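Local coordinates for sulfonate ABC transporter, periplasmic sulfonate-binding protein SsuA (Methylobacillus flagellatus, PDB 3UIF) that probably binds sulfonates or related sulfate esters in the periplasm and delivers them to an ABC transporter for import, at residues A[87-100]-A[199-211]. Residues are numbered along the deposited sequence; the frame is centred on the assembly and turned at random.
Sequences PTVQLVAPWGTTSN and KLMGGVWARNDFV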
loop_
_atom_site.group_PDB
_atom_site.type_symbol
_atom_site.label_atom_id
_atom_site.label_comp_id
_atom_site.label_asym_id
_atom_site.label_seq_id
_atom_site.Cartn_x
_atom_site.Cartn_y
_atom_site.Cartn_z
ATOM N N PRO A 87 -9.711 7.800 17.258
ATOM C CA PRO A 87 -9.119 8.670 16.230
ATOM C C PRO A 87 -7.712 9.127 16.661
ATOM O O PRO A 87 -7.560 9.807 17.681
ATOM C CB PRO A 87 -10.101 9.861 16.174
ATOM C CG PRO A 87 -11.378 9.333 16.718
ATOM C CD PRO A 87 -10.979 8.346 17.775
ATOM N N THR A 88 -6.687 8.741 15.915
ATOM C CA THR A 88 -5.316 9.022 16.352
ATOM C C THR A 88 -4.464 9.631 15.245
ATOM O O THR A 88 -3.572 10.436 15.508
ATOM C CB THR A 88 -4.625 7.750 16.915
ATOM O OG1 THR A 88 -5.386 7.214 18.016
ATOM C CG2 THR A 88 -3.188 8.048 17.373
ATOM N N VAL A 89 -4.776 9.262 14.008
ATOM C CA VAL A 89 -3.863 9.429 12.883
ATOM C C VAL A 89 -4.612 9.802 11.590
ATOM O O VAL A 89 -5.761 9.393 11.397
ATOM C CB VAL A 89 -2.992 8.150 12.781
ATOM C CG1 VAL A 89 -2.984 7.525 11.398
ATOM C CG2 VAL A 89 -1.596 8.415 13.308
ATOM N N GLN A 90 -3.955 10.594 10.743
ATOM C CA GLN A 90 -4.518 11.182 9.511
ATOM C C GLN A 90 -3.641 10.857 8.319
ATOM O O GLN A 90 -2.411 10.881 8.439
ATOM C CB GLN A 90 -4.422 12.693 9.577
ATOM C CG GLN A 90 -5.641 13.466 9.941
ATOM C CD GLN A 90 -5.222 14.843 10.425
ATOM O OE1 GLN A 90 -4.899 15.724 9.627
ATOM N NE2 GLN A 90 -5.207 15.032 11.752
ATOM N N LEU A 91 -4.251 10.639 7.156
ATOM C CA LEU A 91 -3.490 10.539 5.914
ATOM C C LEU A 91 -3.214 11.953 5.375
ATOM O O LEU A 91 -4.158 12.661 4.980
ATOM C CB LEU A 91 -4.235 9.693 4.875
ATOM C CG LEU A 91 -3.535 9.486 3.526
ATOM C CD1 LEU A 91 -2.248 8.678 3.678
ATOM C CD2 LEU A 91 -4.483 8.786 2.570
ATOM N N VAL A 92 -1.932 12.354 5.371
ATOM C CA VAL A 92 -1.525 13.695 4.896
ATOM C C VAL A 92 -0.825 13.685 3.533
ATOM O O VAL A 92 -0.605 14.747 2.943
ATOM C CB VAL A 92 -0.665 14.465 5.916
ATOM C CG1 VAL A 92 -1.478 14.802 7.169
ATOM C CG2 VAL A 92 0.619 13.704 6.246
ATOM N N ALA A 93 -0.474 12.491 3.055
ATOM C CA ALA A 93 0.059 12.288 1.705
ATOM C C ALA A 93 -0.120 10.825 1.263
ATOM O O ALA A 93 0.619 9.936 1.721
ATOM C CB ALA A 93 1.530 12.700 1.627
ATOM N N PRO A 94 -1.119 10.569 0.393
ATOM C CA PRO A 94 -1.323 9.247 -0.175
ATOM C C PRO A 94 -0.138 8.913 -1.073
ATOM O O PRO A 94 0.321 9.788 -1.813
ATOM C CB PRO A 94 -2.601 9.406 -1.011
ATOM C CG PRO A 94 -3.265 10.642 -0.516
ATOM C CD PRO A 94 -2.132 11.523 -0.090
ATOM N N TRP A 95 0.360 7.675 -0.996
ATOM C CA TRP A 95 1.515 7.293 -1.791
ATOM C C TRP A 95 1.158 6.704 -3.147
ATOM O O TRP A 95 2.029 6.278 -3.908
ATOM C CB TRP A 95 2.447 6.385 -0.990
ATOM C CG TRP A 95 1.914 5.009 -0.623
ATOM C CD1 TRP A 95 0.841 4.318 -1.193
ATOM C CD2 TRP A 95 2.454 4.091 0.390
ATOM N NE1 TRP A 95 0.683 3.091 -0.611
ATOM C CE2 TRP A 95 1.617 2.879 0.334
ATOM C CE3 TRP A 95 3.516 4.142 1.301
ATOM C CZ2 TRP A 95 1.839 1.785 1.174
ATOM C CZ3 TRP A 95 3.733 3.029 2.133
ATOM C CH2 TRP A 95 2.909 1.879 2.067
ATOM N N GLY A 96 -0.131 6.686 -3.458
ATOM C CA GLY A 96 -0.611 6.121 -4.696
ATOM C C GLY A 96 -1.128 4.712 -4.499
ATOM O O GLY A 96 -1.735 4.379 -3.458
ATOM N N THR A 97 -0.904 3.868 -5.493
ATOM C CA THR A 97 -1.387 2.517 -5.382
ATOM C C THR A 97 -0.208 1.612 -5.285
ATOM O O THR A 97 0.649 1.557 -6.167
ATOM C CB THR A 97 -2.325 2.103 -6.526
ATOM O OG1 THR A 97 -1.839 2.645 -7.759
ATOM C CG2 THR A 97 -3.739 2.612 -6.263
ATOM N N THR A 98 -0.149 0.901 -4.177
ATOM C CA THR A 98 1.056 0.186 -3.883
ATOM C C THR A 98 1.153 -1.177 -4.610
ATOM O O THR A 98 2.212 -1.495 -5.157
ATOM C CB THR A 98 1.368 0.223 -2.360
ATOM O OG1 THR A 98 2.691 -0.264 -2.118
ATOM C CG2 THR A 98 0.361 -0.527 -1.531
ATOM N N SER A 99 0.044 -1.932 -4.692
ATOM C CA SER A 99 0.080 -3.281 -5.269
ATOM C C SER A 99 -1.181 -3.721 -6.001
ATOM O O SER A 99 -2.305 -3.437 -5.558
ATOM C CB SER A 99 0.324 -4.312 -4.158
ATOM O OG SER A 99 1.104 -3.769 -3.109
ATOM N N ASN A 100 -1.000 -4.458 -7.091
ATOM C CA ASN A 100 -2.086 -5.246 -7.647
ATOM C C ASN A 100 -2.251 -6.556 -6.860
ATOM O O ASN A 100 -1.384 -6.936 -6.054
ATOM C CB ASN A 100 -1.856 -5.544 -9.140
ATOM C CG ASN A 100 -1.932 -4.300 -10.008
ATOM O OD1 ASN A 100 -3.000 -3.695 -10.180
ATOM N ND2 ASN A 100 -0.791 -3.913 -10.572
ATOM N N LYS A 199 -7.005 -1.711 -5.743
ATOM C CA LYS A 199 -5.579 -1.744 -5.521
ATOM C C LYS A 199 -5.259 -1.321 -4.095
ATOM O O LYS A 199 -6.034 -0.594 -3.471
ATOM C CB LYS A 199 -4.903 -0.800 -6.498
ATOM C CG LYS A 199 -4.570 -1.417 -7.842
ATOM C CD LYS A 199 -4.482 -0.316 -8.892
ATOM C CE LYS A 199 -4.379 -0.889 -10.292
ATOM N NZ LYS A 199 -2.957 -0.764 -10.669
ATOM N N LEU A 200 -4.115 -1.766 -3.594
ATOM C CA LEU A 200 -3.660 -1.395 -2.240
ATOM C C LEU A 200 -3.162 0.059 -2.155
ATOM O O LEU A 200 -2.555 0.595 -3.097
ATOM C CB LEU A 200 -2.582 -2.373 -1.739
ATOM C CG LEU A 200 -3.105 -3.690 -1.148
ATOM C CD1 LEU A 200 -4.394 -4.155 -1.820
ATOM C CD2 LEU A 200 -2.070 -4.788 -1.195
HETATM N N MSE A 201 -3.439 0.692 -1.020
HETATM C CA MSE A 201 -3.117 2.113 -0.829
HETATM C C MSE A 201 -2.356 2.376 0.470
HETATM O O MSE A 201 -1.833 1.449 1.097
HETATM C CB MSE A 201 -4.417 2.905 -0.928
HETATM C CG MSE A 201 -5.055 2.733 -2.304
HETATM SE SE MSE A 201 -6.247 4.257 -2.691
HETATM C CE MSE A 201 -6.940 3.704 -4.452
ATOM N N GLY A 202 -2.286 3.647 0.865
ATOM C CA GLY A 202 -1.561 4.088 2.050
ATOM C C GLY A 202 -0.749 5.333 1.760
ATOM O O GLY A 202 -1.035 6.096 0.832
ATOM N N GLY A 203 0.291 5.540 2.549
ATOM C CA GLY A 203 1.092 6.736 2.410
ATOM C C GLY A 203 1.574 7.257 3.739
ATOM O O GLY A 203 1.890 6.480 4.641
ATOM N N VAL A 204 1.606 8.583 3.847
ATOM C CA VAL A 204 2.190 9.273 4.980
ATOM C C VAL A 204 1.109 9.631 5.965
ATOM O O VAL A 204 0.225 10.442 5.674
ATOM C CB VAL A 204 2.944 10.543 4.554
ATOM C CG1 VAL A 204 3.516 11.251 5.766
ATOM C CG2 VAL A 204 4.053 10.213 3.562
ATOM N N TRP A 205 1.187 9.005 7.131
ATOM C CA TRP A 205 0.219 9.197 8.203
ATOM C C TRP A 205 0.787 10.051 9.312
ATOM O O TRP A 205 1.945 9.900 9.716
ATOM C CB TRP A 205 -0.261 7.838 8.730
ATOM C CG TRP A 205 -1.021 7.041 7.697
ATOM C CD1 TRP A 205 -0.503 6.211 6.703
ATOM C CD2 TRP A 205 -2.474 6.971 7.524
ATOM N NE1 TRP A 205 -1.510 5.660 5.949
ATOM C CE2 TRP A 205 -2.713 6.073 6.390
ATOM C CE3 TRP A 205 -3.565 7.547 8.171
ATOM C CZ2 TRP A 205 -3.990 5.779 5.945
ATOM C CZ3 TRP A 205 -4.853 7.242 7.712
ATOM C CH2 TRP A 205 -5.056 6.384 6.617
ATOM N N ALA A 206 -0.026 10.973 9.805
ATOM C CA ALA A 206 0.411 11.902 10.830
ATOM C C ALA A 206 -0.436 11.776 12.084
ATOM O O ALA A 206 -1.665 11.606 12.004
ATOM C CB ALA A 206 0.354 13.315 10.303
ATOM N N ARG A 207 0.229 11.860 13.239
ATOM C CA ARG A 207 -0.447 11.912 14.528
ATOM C C ARG A 207 -1.317 13.180 14.620
ATOM O O ARG A 207 -0.845 14.286 14.389
ATOM C CB ARG A 207 0.578 11.821 15.654
ATOM C CG ARG A 207 -0.005 11.483 17.014
ATOM C CD ARG A 207 1.068 11.043 18.002
ATOM N NE ARG A 207 2.279 11.858 17.903
ATOM C CZ ARG A 207 2.466 13.049 18.473
ATOM N NH1 ARG A 207 1.531 13.624 19.224
ATOM N NH2 ARG A 207 3.612 13.675 18.280
ATOM N N ASN A 208 -2.602 13.000 14.916
ATOM C CA ASN A 208 -3.582 14.083 14.868
ATOM C C ASN A 208 -3.157 15.298 15.680
ATOM O O ASN A 208 -3.233 16.432 15.199
ATOM C CB ASN A 208 -4.963 13.575 15.292
ATOM C CG ASN A 208 -5.618 12.685 14.229
ATOM O OD1 ASN A 208 -5.161 12.594 13.087
ATOM N ND2 ASN A 208 -6.707 12.027 14.611
ATOM N N ASP A 209 -2.690 15.032 16.900
ATOM C CA ASP A 209 -2.147 16.030 17.812
ATOM C C ASP A 209 -0.904 16.717 17.272
ATOM O O ASP A 209 -0.640 17.875 17.601
ATOM C CB ASP A 209 -1.749 15.368 19.128
ATOM C CG ASP A 209 -2.917 15.131 20.046
ATOM O OD1 ASP A 209 -2.686 14.528 21.123
ATOM O OD2 ASP A 209 -4.051 15.543 19.704
ATOM N N PHE A 210 -0.112 15.991 16.487
ATOM C CA PHE A 210 1.075 16.594 15.909
ATOM C C PHE A 210 0.718 17.644 14.859
ATOM O O PHE A 210 1.318 18.725 14.819
ATOM C CB PHE A 210 2.027 15.568 15.306
ATOM C CG PHE A 210 3.285 16.191 14.817
ATOM C CD1 PHE A 210 4.366 16.362 15.680
ATOM C CD2 PHE A 210 3.359 16.708 13.525
ATOM C CE1 PHE A 210 5.518 16.999 15.241
ATOM C CE2 PHE A 210 4.502 17.345 13.091
ATOM C CZ PHE A 210 5.586 17.481 13.945
ATOM N N VAL A 211 -0.246 17.306 14.012
ATOM C CA VAL A 211 -0.738 18.181 12.961
ATOM C C VAL A 211 -1.360 19.435 13.559
ATOM O O VAL A 211 -0.994 20.551 13.180
ATOM C CB VAL A 211 -1.786 17.443 12.105
ATOM C CG1 VAL A 211 -2.433 18.377 11.090
ATOM C CG2 VAL A 211 -1.140 16.242 11.423
HETATM O O HOH W 1 -3.039 12.151 17.927
HETATM O O HOH W 2 -8.307 10.350 12.617
#
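The indole of Trp95 lies with one face against the Gly202–Gly203 backbone: Gly202 CA stands 3.9 Å from the centroid of the five-membered ring, 22° off its normal, a CH-pi contact. A chi1 of 67° folds the ring onto this strand while Trp95 N donates to Gly202 O (2.8 Å). Replacing Trp95 with alanine would remove the indole, which is likely to leave both glycines without aromatic cover and open a gap beside Ile73 of strand 71-75. Trp205 offers a face to Leu91, whose CB sits 3.8 Å from the centroid of the six-membered ring, 10° off the normal, also CH-pi; Val89 CG1 approaches obliquely. Antiparallel pairing runs from Val89–Arg207 to Pro94–Gly203, interrupted by a classic beta bulge: Val92 N donates to Val204 O (2.9 Å), and Ala93 N reaches that oxygen weakly. Where helix 208-213 begins, Gln90 NE2 bonds Asn208 OD1 (2.8 Å) from above its carbonyl plane, and Gln90 OE1 accepts from Asn306. At the far end, Lys199 NZ bonds Asn100 OD1 weakly; its salt bridge goes to Asp262, while Asn100 OD1 also pairs with Thr191. Strand 89-94, beside 202-207 in the sheet, thus has buried main-chain polar groups paired across the bulge, while the indoles cover apolar surface and polar side chains meet at both extremities.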